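Local coordinates for protein dual specificity phosphatase 28 (Homo sapiens, PDB 5Y15) that hydrolyses a synthetic aryl phosphate in vitro as a dual-specificity phosphatase, yet has almost no detectable activity on phosphotyrosine and none on phosphoserine, at residues L68-S73 against E104-A109; L87-F92 against E97-H102; S131-T136 against S169-Y174. The protein carries 2 engineered substitutions. All blocks are in the same frame, centred on the assembly; numbering follows the deposited sequence.

Interaction 1: L68-S73 against E104-A109; sequences LCVNVS and EPTCAA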
loop_
_atom_site.group_PDB
_atom_site.type_symbol
_atom_site.label_atom_id
_atom_site.label_comp_id
_atom_site.label_asym_id
_atom_site.label_seq_id
_atom_site.Cartn_x
_atom_site.Cartn_y
_atom_site.Cartn_z
ATOM N N LEU A 68 -4.292 2.608 7.812
ATOM C CA LEU A 68 -3.305 1.947 6.971
ATOM C C LEU A 68 -2.091 1.631 7.818
ATOM O O LEU A 68 -1.574 2.525 8.489
ATOM C CB LEU A 68 -2.894 2.829 5.784
ATOM C CG LEU A 68 -1.730 2.330 4.923
ATOM C CD1 LEU A 68 -2.181 1.178 4.056
ATOM C CD2 LEU A 68 -1.115 3.440 4.067
ATOM N N CYS A 69 -1.658 0.369 7.801
ATOM C CA CYS A 69 -0.416 -0.056 8.439
ATOM C C CYS A 69 0.630 -0.285 7.361
ATOM O O CYS A 69 0.387 -1.032 6.407
ATOM C CB CYS A 69 -0.614 -1.353 9.243
ATOM S SG CYS A 69 -1.765 -1.149 10.612
ATOM N N VAL A 70 1.798 0.314 7.528
ATOM C CA VAL A 70 2.900 0.129 6.598
ATOM C C VAL A 70 3.919 -0.728 7.319
ATOM O O VAL A 70 4.605 -0.249 8.234
ATOM C CB VAL A 70 3.517 1.457 6.138
ATOM C CG1 VAL A 70 4.644 1.196 5.111
ATOM C CG2 VAL A 70 2.440 2.397 5.555
ATOM N N ASN A 71 4.032 -1.981 6.887
ATOM C CA ASN A 71 4.904 -2.987 7.498
ATOM C C ASN A 71 6.175 -2.972 6.670
ATOM O O ASN A 71 6.202 -3.509 5.565
ATOM C CB ASN A 71 4.194 -4.341 7.472
ATOM C CG ASN A 71 4.988 -5.493 8.131
ATOM O OD1 ASN A 71 6.182 -5.397 8.429
ATOM N ND2 ASN A 71 4.303 -6.607 8.319
ATOM N N VAL A 72 7.217 -2.315 7.169
ATOM C CA VAL A 72 8.481 -2.201 6.414
ATOM C C VAL A 72 9.369 -3.350 6.870
ATOM O O VAL A 72 10.282 -3.206 7.695
ATOM C CB VAL A 72 9.140 -0.831 6.608
ATOM C CG1 VAL A 72 10.154 -0.568 5.483
ATOM C CG2 VAL A 72 8.071 0.287 6.689
ATOM N N SER A 73 9.148 -4.526 6.278
ATOM C CA SER A 73 9.965 -5.692 6.594
ATOM C C SER A 73 9.592 -6.828 5.667
ATOM O O SER A 73 8.522 -6.834 5.060
ATOM C CB SER A 73 9.769 -6.165 8.031
ATOM O OG SER A 73 8.533 -6.837 8.096
ATOM N N GLU A 104 8.333 6.285 -3.269
ATOM C CA GLU A 104 7.244 7.004 -3.935
ATOM C C GLU A 104 5.925 6.238 -3.867
ATOM O O GLU A 104 4.917 6.820 -3.424
ATOM C CB GLU A 104 7.692 7.329 -5.372
ATOM C CG GLU A 104 6.890 8.410 -6.065
ATOM C CD GLU A 104 6.733 9.641 -5.242
ATOM O OE1 GLU A 104 7.737 10.116 -4.674
ATOM O OE2 GLU A 104 5.584 10.126 -5.137
ATOM N N PRO A 105 5.866 4.948 -4.207
ATOM C CA PRO A 105 4.593 4.210 -4.078
ATOM C C PRO A 105 4.112 3.995 -2.643
ATOM O O PRO A 105 2.905 3.789 -2.433
ATOM C CB PRO A 105 4.911 2.860 -4.739
ATOM C CG PRO A 105 6.087 3.129 -5.598
ATOM C CD PRO A 105 6.890 4.158 -4.917
ATOM N N THR A 106 5.019 3.914 -1.660
ATOM C CA THR A 106 4.585 3.776 -0.268
ATOM C C THR A 106 4.034 5.101 0.267
ATOM O O THR A 106 2.979 5.138 0.922
ATOM C CB THR A 106 5.761 3.313 0.590
ATOM O OG1 THR A 106 6.270 2.094 0.058
ATOM C CG2 THR A 106 5.330 3.084 2.032
ATOM N N CYS A 107 4.747 6.189 -0.016
ATOM C CA CYS A 107 4.323 7.525 0.405
ATOM C C CYS A 107 2.984 7.914 -0.202
ATOM O O CYS A 107 2.178 8.588 0.451
ATOM C CB CYS A 107 5.383 8.544 0.025
ATOM S SG CYS A 107 6.877 8.369 1.021
ATOM N N ALA A 108 2.721 7.517 -1.451
ATOM C CA ALA A 108 1.424 7.878 -2.022
ATOM C C ALA A 108 0.288 7.114 -1.363
ATOM O O ALA A 108 -0.793 7.664 -1.150
ATOM C CB ALA A 108 1.415 7.662 -3.531
ATOM N N ALA A 109 0.496 5.844 -1.020
ATOM C CA ALA A 109 -0.550 5.136 -0.290
ATOM C C ALA A 109 -0.795 5.787 1.060
ATOM O O ALA A 109 -1.949 5.913 1.508
ATOM C CB ALA A 109 -0.176 3.653 -0.113
#
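Thr-106 and Ala-109, one helical turn apart on helix 100-115, meet Val-70 and Leu-68 of strand 66-71, which is flanked in the mixed sheet by strands 119-123 and 85-88. The helix packs on one face of that sheet, leading from strand 85-88 to the parallel strand 119-123. Thr-106 reaches the strand first. Its CG2 lies 3.7 Å from CG1 of Val-70, the two side chains crossing at a slant. With CG2 anti to the backbone N, the methyl is what faces the sheet, while OG1 (chi1 -57°) sits beside that N and bonds to the carbonyl of His-102 in the preceding turn. Further on, Ala-109 makes the second contact, with Leu-68: CD2 of Leu-68 stands 3.7 Å from the carbonyl O of Ala-109 and 4.3 Å from its CB. The methyl thus rests more on the main chain of Ala-109 than on its side chain. Beyond this seam lies a second subunit, whose own Ala-109 and Leu-87 pack on Ala-109 and Leu-68 respectively. No hydrogen bond crosses between the segments, and only 131 Å² is buried. Helix and sheet are therefore held here by one methyl-to-methyl contact and one methyl on a carbonyl, with the threonine hydroxyl satisfied inside its own helix.

Interaction 2: L87-F92 against E97-H102; sequences LRVPVF and EDLLAH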
loop_
_atom_site.group_PDB
_atom_site.type_symbol
_atom_site.label_atom_id
_atom_site.label_comp_id
_atom_site.label_asym_id
_atom_site.label_seq_id
_atom_site.Cartn_x
_atom_site.Cartn_y
_atom_site.Cartn_z
ATOM N N LEU A 87 0.111 -2.480 3.923
ATOM C CA LEU A 87 1.077 -2.441 2.835
ATOM C C LEU A 87 2.398 -2.960 3.374
ATOM O O LEU A 87 2.959 -2.365 4.303
ATOM C CB LEU A 87 1.227 -1.013 2.288
ATOM C CG LEU A 87 2.403 -0.780 1.335
ATOM C CD1 LEU A 87 2.198 -1.534 0.050
ATOM C CD2 LEU A 87 2.548 0.719 1.044
ATOM N N ARG A 88 2.905 -4.050 2.792
ATOM C CA ARG A 88 4.199 -4.578 3.188
ATOM C C ARG A 88 5.229 -4.052 2.210
ATOM O O ARG A 88 5.048 -4.168 0.993
ATOM C CB ARG A 88 4.232 -6.119 3.191
ATOM C CG ARG A 88 5.669 -6.684 3.362
ATOM C CD ARG A 88 5.757 -8.244 3.477
ATOM N NE ARG A 88 4.820 -8.805 4.437
ATOM C CZ ARG A 88 5.111 -8.996 5.721
ATOM N NH1 ARG A 88 6.311 -8.646 6.188
ATOM N NH2 ARG A 88 4.202 -9.513 6.536
ATOM N N VAL A 89 6.293 -3.464 2.746
ATOM C CA VAL A 89 7.437 -2.986 1.979
ATOM C C VAL A 89 8.585 -3.932 2.286
ATOM O O VAL A 89 9.207 -3.822 3.346
ATOM C CB VAL A 89 7.745 -1.523 2.338
ATOM C CG1 VAL A 89 8.963 -0.980 1.590
ATOM C CG2 VAL A 89 6.540 -0.701 2.016
ATOM N N PRO A 90 8.870 -4.882 1.402
ATOM C CA PRO A 90 9.741 -6.013 1.758
ATOM C C PRO A 90 11.219 -5.708 1.702
ATOM O O PRO A 90 11.841 -5.843 0.640
ATOM C CB PRO A 90 9.371 -7.085 0.724
ATOM C CG PRO A 90 8.722 -6.382 -0.397
ATOM C CD PRO A 90 8.431 -4.938 0.002
ATOM N N VAL A 91 11.792 -5.267 2.817
ATOM C CA VAL A 91 13.228 -5.049 2.901
ATOM C C VAL A 91 13.693 -5.521 4.263
ATOM O O VAL A 91 12.961 -5.446 5.254
ATOM C CB VAL A 91 13.656 -3.563 2.683
ATOM C CG1 VAL A 91 13.415 -3.110 1.266
ATOM C CG2 VAL A 91 12.929 -2.623 3.676
ATOM N N PHE A 92 14.915 -6.046 4.297
ATOM C CA PHE A 92 15.557 -6.265 5.577
ATOM C C PHE A 92 16.175 -4.946 6.019
ATOM O O PHE A 92 16.414 -4.038 5.218
ATOM C CB PHE A 92 16.678 -7.322 5.502
ATOM C CG PHE A 92 16.203 -8.754 5.330
ATOM C CD1 PHE A 92 15.379 -9.355 6.268
ATOM C CD2 PHE A 92 16.633 -9.502 4.254
ATOM C CE1 PHE A 92 14.965 -10.673 6.115
ATOM C CE2 PHE A 92 16.228 -10.834 4.087
ATOM C CZ PHE A 92 15.388 -11.414 5.021
ATOM N N GLU A 97 19.866 -3.110 0.968
ATOM C CA GLU A 97 18.502 -3.189 0.488
ATOM C C GLU A 97 18.087 -1.868 -0.156
ATOM O O GLU A 97 18.424 -0.781 0.333
ATOM C CB GLU A 97 17.575 -3.526 1.653
ATOM C CG GLU A 97 17.761 -4.929 2.174
ATOM C CD GLU A 97 16.822 -5.901 1.499
ATOM O OE1 GLU A 97 16.176 -6.705 2.198
ATOM O OE2 GLU A 97 16.701 -5.836 0.265
ATOM N N ASP A 98 17.376 -1.969 -1.281
ATOM C CA ASP A 98 16.889 -0.803 -2.020
ATOM C C ASP A 98 15.535 -0.427 -1.439
ATOM O O ASP A 98 14.487 -0.916 -1.858
ATOM C CB ASP A 98 16.807 -1.091 -3.516
ATOM C CG ASP A 98 16.500 0.162 -4.357
ATOM O OD1 ASP A 98 16.463 1.290 -3.812
ATOM O OD2 ASP A 98 16.350 0.019 -5.594
ATOM N N LEU A 99 15.556 0.447 -0.446
ATOM C CA LEU A 99 14.294 0.966 0.056
ATOM C C LEU A 99 13.786 2.088 -0.839
ATOM O O LEU A 99 12.570 2.217 -1.040
ATOM C CB LEU A 99 14.477 1.461 1.493
ATOM C CG LEU A 99 13.341 2.197 2.196
ATOM C CD1 LEU A 99 12.170 1.275 2.492
ATOM C CD2 LEU A 99 13.908 2.760 3.470
ATOM N N LEU A 100 14.709 2.866 -1.411
ATOM C CA LEU A 100 14.349 4.003 -2.250
ATOM C C LEU A 100 13.324 3.629 -3.322
ATOM O O LEU A 100 12.371 4.377 -3.564
ATOM C CB LEU A 100 15.622 4.576 -2.875
ATOM C CG LEU A 100 15.557 5.810 -3.769
ATOM C CD1 LEU A 100 14.952 6.970 -3.037
ATOM C CD2 LEU A 100 16.961 6.197 -4.189
ATOM N N ALA A 101 13.462 2.441 -3.924
ATOM C CA ALA A 101 12.572 2.063 -5.018
ATOM C C ALA A 101 11.120 1.992 -4.577
ATOM O O ALA A 101 10.213 2.167 -5.399
ATOM C CB ALA A 101 12.998 0.718 -5.602
ATOM N N HIS A 102 10.880 1.715 -3.301
ATOM C CA HIS A 102 9.537 1.596 -2.761
ATOM C C HIS A 102 8.981 2.923 -2.219
ATOM O O HIS A 102 7.810 2.958 -1.812
ATOM C CB HIS A 102 9.521 0.569 -1.624
ATOM C CG HIS A 102 9.905 -0.826 -2.024
ATOM N ND1 HIS A 102 9.054 -1.676 -2.695
ATOM C CD2 HIS A 102 11.028 -1.546 -1.772
ATOM C CE1 HIS A 102 9.645 -2.847 -2.873
ATOM N NE2 HIS A 102 10.841 -2.800 -2.312
HETATM O O HOH W 1 12.474 -5.109 -1.651
#
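Glu-97 folds back on the Val-91 to Phe-92 peptide, and His-102 lies against Val-89 and Pro-90, closing the loop of a beta-alpha-beta crossover that runs from strand 85-88 through helix 100-115 to strand 119-123. In dual-specificity phosphatases this loop region is where the general-acid loop is usually found. The Glu-97 chain bends at its second torsion (chi2 -92°), which carries the carboxylate over to the backbone. OE1 accepts from Phe-92 N along an almost straight N-H line (176°), from above the carboxylate plane, although the 2.5 Å separation of Phe-92 N and Glu-97 OE1 is so short that the exact length is doubtful. Arg-74 forms a salt bridge to the same oxygen and would probably stabilise the ionised carboxylate. Deeper in, Val-91 and Leu-99 cross at roughly a right angle, with Val-91 CG2 4.1 Å from Leu-99 CD1. That same CD1 lies 4.0 Å from Val-89 CG1. The other layer is the imidazole: Val-89 and His-102 run past each other in opposite senses, bringing Val-89 CG1 to 3.6 Å from His-102 CB. Pro-90 crosses the histidine nearly perpendicularly and makes an off-centre CH-pi contact, its CD 29° off the ring normal. Asp-98 OD1 accepts from Ala-101 N in a capping bond as the chain turns into the helix. A water that donates to Pro-90 O also sits in the ring plane of His-102, its oxygen 2.9 Å from NE2.

Interaction 3: S131-T136 against S169-Y174; sequences SAAVCT and SQLQKY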
loop_
_atom_site.group_PDB
_atom_site.type_symbol
_atom_site.label_atom_id
_atom_site.label_comp_id
_atom_site.label_asym_id
_atom_site.label_seq_id
_atom_site.Cartn_x
_atom_site.Cartn_y
_atom_site.Cartn_z
ATOM N N SER A 131 11.240 1.807 9.489
ATOM C CA SER A 131 10.053 2.613 9.686
ATOM C C SER A 131 10.406 4.087 9.853
ATOM O O SER A 131 9.640 4.956 9.427
ATOM C CB SER A 131 9.288 2.098 10.892
ATOM O OG SER A 131 10.137 2.153 12.029
ATOM N N ALA A 132 11.579 4.380 10.416
ATOM C CA ALA A 132 11.985 5.768 10.557
ATOM C C ALA A 132 12.309 6.361 9.201
ATOM O O ALA A 132 11.998 7.533 8.937
ATOM C CB ALA A 132 13.191 5.879 11.491
ATOM N N ALA A 133 12.939 5.561 8.334
ATOM C CA ALA A 133 13.250 6.020 6.987
ATOM C C ALA A 133 11.978 6.299 6.202
ATOM O O ALA A 133 11.879 7.326 5.527
ATOM C CB ALA A 133 14.108 4.987 6.258
ATOM N N VAL A 134 10.986 5.406 6.290
ATOM C CA VAL A 134 9.739 5.635 5.549
ATOM C C VAL A 134 9.001 6.864 6.087
ATOM O O VAL A 134 8.464 7.672 5.316
ATOM C CB VAL A 134 8.852 4.378 5.583
ATOM C CG1 VAL A 134 7.476 4.691 5.019
ATOM C CG2 VAL A 134 9.500 3.236 4.784
ATOM N N CYS A 135 8.952 7.026 7.416
ATOM C CA CYS A 135 8.322 8.232 7.971
ATOM C C CYS A 135 9.024 9.495 7.478
ATOM O O CYS A 135 8.377 10.480 7.088
ATOM C CB CYS A 135 8.336 8.180 9.500
ATOM S SG CYS A 135 7.063 7.101 10.135
ATOM N N THR A 136 10.355 9.479 7.477
ATOM C CA THR A 136 11.103 10.631 7.004
ATOM C C THR A 136 10.772 10.952 5.550
ATOM O O THR A 136 10.461 12.109 5.197
ATOM C CB THR A 136 12.587 10.339 7.165
ATOM O OG1 THR A 136 12.837 10.020 8.531
ATOM C CG2 THR A 136 13.426 11.519 6.758
ATOM N N SER A 169 21.649 7.144 2.952
ATOM C CA SER A 169 22.147 7.537 1.641
ATOM C C SER A 169 20.996 7.653 0.661
ATOM O O SER A 169 20.877 8.642 -0.087
ATOM C CB SER A 169 23.163 6.502 1.155
ATOM O OG SER A 169 23.660 6.847 -0.124
ATOM N N GLN A 170 20.098 6.678 0.707
ATOM C CA GLN A 170 18.947 6.716 -0.183
ATOM C C GLN A 170 18.027 7.895 0.131
ATOM O O GLN A 170 17.434 8.464 -0.791
ATOM C CB GLN A 170 18.233 5.381 -0.094
ATOM C CG GLN A 170 19.061 4.234 -0.713
ATOM C CD GLN A 170 18.620 2.908 -0.182
ATOM O OE1 GLN A 170 17.429 2.586 -0.205
ATOM N NE2 GLN A 170 19.579 2.115 0.309
ATOM N N LEU A 171 17.929 8.307 1.405
ATOM C CA LEU A 171 17.143 9.495 1.752
ATOM C C LEU A 171 17.777 10.763 1.190
ATOM O O LEU A 171 17.073 11.668 0.728
ATOM C CB LEU A 171 17.010 9.596 3.269
ATOM C CG LEU A 171 16.017 8.586 3.842
ATOM C CD1 LEU A 171 16.161 8.475 5.351
ATOM C CD2 LEU A 171 14.593 8.924 3.470
ATOM N N GLN A 172 19.108 10.848 1.222
ATOM C CA GLN A 172 19.782 12.008 0.655
ATOM C C GLN A 172 19.523 12.096 -0.843
ATOM O O GLN A 172 19.213 13.176 -1.372
ATOM C CB GLN A 172 21.282 11.889 0.920
ATOM C CG GLN A 172 21.709 12.241 2.343
ATOM C CD GLN A 172 23.210 12.118 2.546
ATOM O OE1 GLN A 172 23.887 11.380 1.825
ATOM N NE2 GLN A 172 23.732 12.801 3.561
ATOM N N LYS A 173 19.581 10.952 -1.532
ATOM C CA LYS A 173 19.303 10.939 -2.964
ATOM C C LYS A 173 17.839 11.260 -3.242
ATOM O O LYS A 173 17.522 11.945 -4.218
ATOM C CB LYS A 173 19.676 9.571 -3.543
ATOM C CG LYS A 173 19.461 9.423 -5.049
ATOM C CD LYS A 173 20.207 10.525 -5.831
ATOM C CE LYS A 173 21.128 9.960 -6.916
ATOM N NZ LYS A 173 20.512 8.801 -7.637
ATOM N N TYR A 174 16.935 10.774 -2.391
ATOM C CA TYR A 174 15.517 11.072 -2.551
ATOM C C TYR A 174 15.264 12.563 -2.403
ATOM O O TYR A 174 14.449 13.141 -3.132
ATOM C CB TYR A 174 14.717 10.301 -1.515
ATOM C CG TYR A 174 13.219 10.260 -1.709
ATOM C CD1 TYR A 174 12.658 9.740 -2.868
ATOM C CD2 TYR A 174 12.364 10.676 -0.703
ATOM C CE1 TYR A 174 11.280 9.649 -3.025
ATOM C CE2 TYR A 174 10.992 10.585 -0.848
ATOM C CZ TYR A 174 10.454 10.088 -2.015
ATOM O OH TYR A 174 9.090 9.996 -2.153
#
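Ala-133 and Thr-136 of helix 130-142 both meet a single side chain of helix 165-179, that of Leu-171. Before reaching them, the first segment opens with Ser-131, whose OG is hydrogen-bonded to OG of Ser-124; that serine is engineered, at the position inferred to carry the phosphocysteine intermediate. Helix 130-142 begins at Arg-130, six residues after Ser-124, consistent with the CX5R phosphate-binding loop of the family. Next, the carbonyl of Ala-132 accepts twice from Thr-136: its N lies 2.9 Å from Ala-132 O, and its OG1 donates to Ala-132 O over 2.7 Å. The two donors arrive from opposite faces of the carbonyl plane. The nearest CA pair of the two segments is Ala-133 and Leu-171, 7.4 Å apart. Leu-171 has its CG anti to its own carbonyl carbon (chi1 -75°); CD2 comes to 3.8 Å from Ala-133 O, and CD1 to 4.1 Å from Ala-133 CB, so the two branches divide between carbonyl and methyl. Val-134 points away from the partner helix. At Thr-136 the methyl CG2 stands 4.3 Å from Leu-171 CD1. With the hydroxyl bonded to Ala-132 O, it is the methyl that meets Leu-171. No hydrogen bond links the two segments, and 123 Å² is buried. Around them, helix 147-157 covers Thr-136 through Leu-147, Phe-151 and Val-154; Val-134 packs against Thr-106 and Met-110 of helix 100-115; and Leu-171 continues along helix 130-142 onto Ala-137 and Met-140.

Overall arrangement
Interactions 1 and 3 are small, buried and carried by methyl groups, some resting on backbone carbonyls, whereas interaction 2 buries 352 Å² and is only partly enclosed, adding a carboxylate, a ring and a water. Interactions 1 and 2 share helix 100-115 and neighbouring strands: Asn-71 O and Val-89 N are probably hydrogen-bonded, and both contacts touch the second subunit. Interaction 3, joining two helices, touches no other chain. It is tied to interaction 2 where Gln-170 OE1 accepts from the N of Leu-99 and of Leu-100, and to interaction 1 by the probable Glu-104 to Tyr-174 hydrogen bond. Polar bonds and apolar packing both join the contacts, while polar bonds across the segments occur in interaction 2 alone.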